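Long-range contact in maltose/maltodextrin-binding protein (Thermus thermophilus, PDB 2GH9), which binds maltotriose in the cleft of a periplasmic binding-protein fold, probably delivering the sugar to a membrane transporter: residues 157-171 and 252-265. Sequence-based numbering, arbitrary orientation.
Sequences YFNFGFFKAFGAENV and FPVPPGAKNPWGPF. Unlike the reference sequence in segment 252-265: V254 (reference Ala). With GLC (alpha-D-glucopyranose), chain B; GLC (alpha-D-glucopyranose), chain C.
F160 and F265 stack face to face, their centroids 3.9 Å apart and planes only 10° from parallel, so that F265 CZ lies over F160 CG. The F160 torsion that sets CG opposite the backbone N (chi1 172°) lays its ring across the end of the loop. At the edge of the F265 ring, V171 CG2 approaches CZ at 3.6 Å, and W348 of helix 341-357 packs on both stacked phenylalanines. Y157 sits beside F265 with little ring overlap, its CD1 3.8 Å from F265 CD2, and turns one face to the sugar, C4 of the chain B glucose lying over its centre. Replacing Y157 with alanine is likely to deprive that glucose of the ring under its C4 and open a gap beside F265.

Farther along the helix, G161 CA approaches G263 O at 3.1 Å in a CA-H...O contact; a side chain on G161 would collide with the W262 indole. K164 CD also lies 3.2 Å from G263 O, a buried carbonyl oxygen with no hydrogen-bond partner in the model. F162 and F252 make an offset edge-to-face pair (planes at 68°), and A258 CB sits over the F166 ring, 3.8 Å from its centroid. One direct hydrogen bond joins the backbones, N260 N to A165 O at 2.9 Å, beside the Schellman motif that ends the helix at G167. Water 1 bridges Y157 O to F265 N, and water 2 links F158 O to W262 NE1.

Mostly apolar, with one direct backbone bond and waters linking helix carbonyls to the F265 amide and the W262 indole N-H, the contact is consistent with the F160-F265 pair backing the sugar-facing Y157.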
# COMPACT_ATOMS: atom_id res chain seq x y z
N TYR A 157 -1.90 -8.27 -1.45
CA TYR A 157 -1.87 -6.86 -1.93
C TYR A 157 -1.05 -6.65 -3.22
O TYR A 157 -1.53 -6.04 -4.17
CB TYR A 157 -1.32 -5.97 -0.81
CG TYR A 157 -1.11 -4.52 -1.15
CD1 TYR A 157 -2.11 -3.60 -0.95
CD2 TYR A 157 0.12 -4.06 -1.63
CE1 TYR A 157 -1.93 -2.27 -1.22
CE2 TYR A 157 0.32 -2.74 -1.93
CZ TYR A 157 -0.72 -1.83 -1.71
OH TYR A 157 -0.58 -0.48 -1.98
N PHE A 158 0.18 -7.15 -3.27
CA PHE A 158 1.03 -6.96 -4.46
C PHE A 158 0.44 -7.62 -5.72
O PHE A 158 0.56 -7.11 -6.84
CB PHE A 158 2.43 -7.51 -4.19
CG PHE A 158 3.32 -6.56 -3.45
CD1 PHE A 158 4.32 -5.88 -4.12
CD2 PHE A 158 3.16 -6.36 -2.10
CE1 PHE A 158 5.14 -5.01 -3.45
CE2 PHE A 158 3.97 -5.47 -1.43
CZ PHE A 158 4.97 -4.82 -2.10
N ASN A 159 -0.24 -8.75 -5.50
CA ASN A 159 -0.86 -9.53 -6.57
C ASN A 159 -2.27 -9.12 -6.98
O ASN A 159 -2.76 -9.62 -7.99
CB ASN A 159 -0.88 -11.01 -6.17
CG ASN A 159 0.46 -11.65 -6.33
OD1 ASN A 159 0.98 -11.75 -7.43
ND2 ASN A 159 1.07 -12.05 -5.22
N PHE A 160 -2.93 -8.24 -6.22
CA PHE A 160 -4.29 -7.86 -6.55
C PHE A 160 -4.45 -7.43 -8.01
O PHE A 160 -5.43 -7.79 -8.65
CB PHE A 160 -4.88 -6.79 -5.63
CG PHE A 160 -6.21 -6.28 -6.11
CD1 PHE A 160 -7.32 -7.11 -6.07
CD2 PHE A 160 -6.33 -5.02 -6.68
CE1 PHE A 160 -8.54 -6.66 -6.54
CE2 PHE A 160 -7.55 -4.59 -7.18
CZ PHE A 160 -8.65 -5.41 -7.11
N GLY A 161 -3.48 -6.69 -8.56
CA GLY A 161 -3.59 -6.22 -9.94
C GLY A 161 -3.80 -7.31 -10.96
O GLY A 161 -4.51 -7.12 -11.95
N PHE A 162 -3.19 -8.46 -10.72
CA PHE A 162 -3.43 -9.65 -11.55
C PHE A 162 -4.86 -10.20 -11.32
O PHE A 162 -5.52 -10.62 -12.25
CB PHE A 162 -2.38 -10.72 -11.25
CG PHE A 162 -0.97 -10.24 -11.36
CD1 PHE A 162 -0.59 -9.41 -12.40
CD2 PHE A 162 -0.01 -10.64 -10.43
CE1 PHE A 162 0.72 -8.95 -12.51
CE2 PHE A 162 1.29 -10.21 -10.53
CZ PHE A 162 1.66 -9.34 -11.57
N PHE A 163 -5.33 -10.15 -10.08
CA PHE A 163 -6.71 -10.56 -9.80
C PHE A 163 -7.73 -9.64 -10.51
O PHE A 163 -8.72 -10.13 -11.07
CB PHE A 163 -6.98 -10.66 -8.29
CG PHE A 163 -6.49 -11.94 -7.65
CD1 PHE A 163 -7.39 -12.94 -7.25
CD2 PHE A 163 -5.13 -12.14 -7.42
CE1 PHE A 163 -6.94 -14.11 -6.64
CE2 PHE A 163 -4.67 -13.33 -6.82
CZ PHE A 163 -5.60 -14.31 -6.42
N LYS A 164 -7.46 -8.34 -10.51
CA LYS A 164 -8.25 -7.35 -11.24
C LYS A 164 -8.23 -7.58 -12.76
O LYS A 164 -9.29 -7.63 -13.40
CB LYS A 164 -7.78 -5.92 -10.89
CG LYS A 164 -8.62 -4.81 -11.51
CD LYS A 164 -8.45 -3.49 -10.78
CE LYS A 164 -9.42 -2.44 -11.28
NZ LYS A 164 -10.81 -2.84 -11.00
N ALA A 165 -7.04 -7.76 -13.33
CA ALA A 165 -6.93 -8.09 -14.75
C ALA A 165 -7.85 -9.29 -15.12
O ALA A 165 -8.60 -9.24 -16.10
CB ALA A 165 -5.48 -8.38 -15.13
N PHE A 166 -7.80 -10.36 -14.33
CA PHE A 166 -8.55 -11.58 -14.62
C PHE A 166 -10.05 -11.52 -14.27
O PHE A 166 -10.79 -12.43 -14.61
CB PHE A 166 -7.90 -12.80 -13.97
CG PHE A 166 -6.65 -13.26 -14.67
CD1 PHE A 166 -6.73 -13.90 -15.92
CD2 PHE A 166 -5.41 -13.08 -14.10
CE1 PHE A 166 -5.60 -14.32 -16.56
CE2 PHE A 166 -4.28 -13.52 -14.74
CZ PHE A 166 -4.38 -14.14 -15.99
N GLY A 167 -10.49 -10.45 -13.60
CA GLY A 167 -11.92 -10.11 -13.55
C GLY A 167 -12.51 -9.64 -12.24
O GLY A 167 -13.72 -9.47 -12.16
N ALA A 168 -11.68 -9.48 -11.20
CA ALA A 168 -12.15 -8.98 -9.90
C ALA A 168 -12.13 -7.46 -9.88
O ALA A 168 -11.06 -6.87 -9.96
CB ALA A 168 -11.26 -9.54 -8.75
N GLU A 169 -13.29 -6.82 -9.82
CA GLU A 169 -13.37 -5.34 -9.71
C GLU A 169 -12.67 -4.86 -8.43
O GLU A 169 -11.88 -3.93 -8.44
CB GLU A 169 -14.84 -4.90 -9.72
CG GLU A 169 -15.09 -3.41 -9.51
CD GLU A 169 -14.28 -2.50 -10.45
OE1 GLU A 169 -14.07 -2.85 -11.63
OE2 GLU A 169 -13.88 -1.41 -9.99
N ASN A 170 -12.98 -5.53 -7.34
CA ASN A 170 -12.33 -5.30 -6.08
C ASN A 170 -12.43 -6.61 -5.31
O ASN A 170 -12.63 -7.67 -5.93
CB ASN A 170 -12.99 -4.11 -5.36
CG ASN A 170 -12.04 -3.43 -4.36
OD1 ASN A 170 -11.34 -4.10 -3.61
ND2 ASN A 170 -12.01 -2.10 -4.36
N VAL A 171 -12.25 -6.55 -3.98
CA VAL A 171 -12.29 -7.73 -3.14
C VAL A 171 -13.73 -8.24 -3.03
O VAL A 171 -13.98 -9.43 -3.11
CB VAL A 171 -11.72 -7.44 -1.73
CG1 VAL A 171 -11.93 -8.65 -0.81
CG2 VAL A 171 -10.23 -7.11 -1.81
N PHE A 252 2.11 -1.95 -14.79
CA PHE A 252 2.55 -3.30 -15.03
C PHE A 252 1.78 -3.81 -16.24
O PHE A 252 0.64 -3.46 -16.41
CB PHE A 252 2.31 -4.19 -13.82
CG PHE A 252 3.09 -5.47 -13.88
CD1 PHE A 252 4.43 -5.51 -13.49
CD2 PHE A 252 2.53 -6.60 -14.42
CE1 PHE A 252 5.16 -6.67 -13.58
CE2 PHE A 252 3.26 -7.77 -14.51
CZ PHE A 252 4.58 -7.80 -14.10
N PRO A 253 2.43 -4.58 -17.13
CA PRO A 253 1.69 -5.18 -18.24
C PRO A 253 0.55 -6.11 -17.81
O PRO A 253 0.60 -6.74 -16.75
CB PRO A 253 2.76 -5.97 -19.02
CG PRO A 253 3.98 -5.97 -18.21
CD PRO A 253 3.88 -4.83 -17.23
N VAL A 254 -0.47 -6.16 -18.65
CA VAL A 254 -1.62 -6.99 -18.40
C VAL A 254 -1.18 -8.43 -18.62
O VAL A 254 -0.55 -8.74 -19.64
CB VAL A 254 -2.81 -6.59 -19.30
CG1 VAL A 254 -4.09 -7.38 -18.93
CG2 VAL A 254 -3.06 -5.12 -19.18
N PRO A 255 -1.47 -9.32 -17.64
CA PRO A 255 -1.07 -10.72 -17.79
C PRO A 255 -1.76 -11.35 -19.01
O PRO A 255 -2.87 -10.94 -19.37
CB PRO A 255 -1.55 -11.39 -16.50
CG PRO A 255 -1.88 -10.29 -15.56
CD PRO A 255 -2.17 -9.07 -16.36
N PRO A 256 -1.11 -12.35 -19.62
CA PRO A 256 -1.70 -13.04 -20.76
C PRO A 256 -2.94 -13.85 -20.34
O PRO A 256 -2.93 -14.50 -19.30
CB PRO A 256 -0.57 -13.95 -21.24
CG PRO A 256 0.24 -14.21 -20.00
CD PRO A 256 0.18 -12.93 -19.23
N GLY A 257 -4.01 -13.77 -21.13
CA GLY A 257 -5.28 -14.43 -20.80
C GLY A 257 -6.29 -13.61 -20.01
O GLY A 257 -7.46 -13.99 -19.91
N ALA A 258 -5.84 -12.50 -19.41
CA ALA A 258 -6.70 -11.61 -18.63
C ALA A 258 -7.57 -10.75 -19.55
O ALA A 258 -7.09 -10.14 -20.49
CB ALA A 258 -5.87 -10.72 -17.70
N LYS A 259 -8.87 -10.76 -19.27
CA LYS A 259 -9.85 -10.00 -20.05
C LYS A 259 -9.86 -8.49 -19.79
O LYS A 259 -10.36 -7.73 -20.62
CB LYS A 259 -11.26 -10.55 -19.79
CG LYS A 259 -11.74 -10.44 -18.34
CD LYS A 259 -13.06 -11.11 -18.16
CE LYS A 259 -13.66 -10.75 -16.81
NZ LYS A 259 -14.89 -11.56 -16.48
N ASN A 260 -9.32 -8.08 -18.64
CA ASN A 260 -9.26 -6.67 -18.25
C ASN A 260 -7.84 -6.18 -18.03
O ASN A 260 -6.94 -7.00 -17.75
CB ASN A 260 -10.10 -6.46 -16.99
CG ASN A 260 -11.57 -6.70 -17.25
OD1 ASN A 260 -12.03 -6.59 -18.39
ND2 ASN A 260 -12.31 -7.02 -16.21
N PRO A 261 -7.61 -4.86 -18.16
CA PRO A 261 -6.27 -4.38 -17.85
C PRO A 261 -5.80 -4.62 -16.40
O PRO A 261 -6.62 -4.71 -15.47
CB PRO A 261 -6.34 -2.88 -18.19
CG PRO A 261 -7.45 -2.79 -19.20
CD PRO A 261 -8.47 -3.76 -18.66
N TRP A 262 -4.50 -4.78 -16.22
CA TRP A 262 -3.90 -4.73 -14.91
C TRP A 262 -4.33 -3.42 -14.19
O TRP A 262 -4.33 -2.35 -14.79
CB TRP A 262 -2.39 -4.80 -14.99
CG TRP A 262 -1.70 -4.62 -13.65
CD1 TRP A 262 -1.42 -5.60 -12.74
CD2 TRP A 262 -1.15 -3.41 -13.11
NE1 TRP A 262 -0.77 -5.07 -11.66
CE2 TRP A 262 -0.60 -3.73 -11.85
CE3 TRP A 262 -1.11 -2.07 -13.55
CZ2 TRP A 262 0.02 -2.77 -11.03
CZ3 TRP A 262 -0.50 -1.11 -12.72
CH2 TRP A 262 0.06 -1.47 -11.49
N GLY A 263 -4.69 -3.53 -12.92
CA GLY A 263 -4.96 -2.36 -12.08
C GLY A 263 -4.73 -2.68 -10.62
O GLY A 263 -5.33 -3.62 -10.08
N PRO A 264 -3.88 -1.89 -9.95
CA PRO A 264 -3.53 -2.17 -8.54
C PRO A 264 -4.54 -1.61 -7.53
O PRO A 264 -5.36 -0.78 -7.90
CB PRO A 264 -2.20 -1.43 -8.38
CG PRO A 264 -2.40 -0.19 -9.25
CD PRO A 264 -3.19 -0.68 -10.45
N PHE A 265 -4.43 -2.03 -6.27
CA PHE A 265 -5.05 -1.31 -5.16
C PHE A 265 -4.48 0.11 -5.05
O PHE A 265 -3.29 0.33 -5.23
CB PHE A 265 -4.81 -2.00 -3.81
CG PHE A 265 -5.68 -3.19 -3.53
CD1 PHE A 265 -7.07 -3.12 -3.65
CD2 PHE A 265 -5.12 -4.38 -3.05
CE1 PHE A 265 -7.88 -4.20 -3.32
CE2 PHE A 265 -5.93 -5.47 -2.72
CZ PHE A 265 -7.31 -5.38 -2.86
C1 GLC B . 2.96 -1.45 1.59
C2 GLC B . 1.65 -0.68 1.56
C3 GLC B . 0.61 -1.40 2.45
C4 GLC B . 0.47 -2.88 2.12
C5 GLC B . 1.84 -3.55 2.08
C6 GLC B . 1.73 -5.00 1.59
O2 GLC B . 1.85 0.64 2.06
O3 GLC B . -0.64 -0.76 2.36
O4 GLC B . -0.37 -3.52 3.10
O5 GLC B . 2.74 -2.82 1.21
O6 GLC B . 2.79 -5.82 2.10
C1 GLC C . -1.61 -3.98 2.57
C2 GLC C . -2.66 -3.62 3.61
C3 GLC C . -2.44 -4.43 4.89
C4 GLC C . -2.38 -5.91 4.54
C5 GLC C . -1.34 -6.22 3.45
C6 GLC C . -1.35 -7.68 2.99
O2 GLC C . -2.61 -2.21 3.91
O3 GLC C . -3.49 -4.18 5.81
O4 GLC C . -2.10 -6.63 5.74
O5 GLC C . -1.59 -5.40 2.31
O6 GLC C . -0.10 -7.99 2.37
O HOH W 1 -2.07 -3.65 -5.23
O HOH W 2 -0.27 -7.10 -9.42
O HOH W 3 -9.77 -13.13 -17.65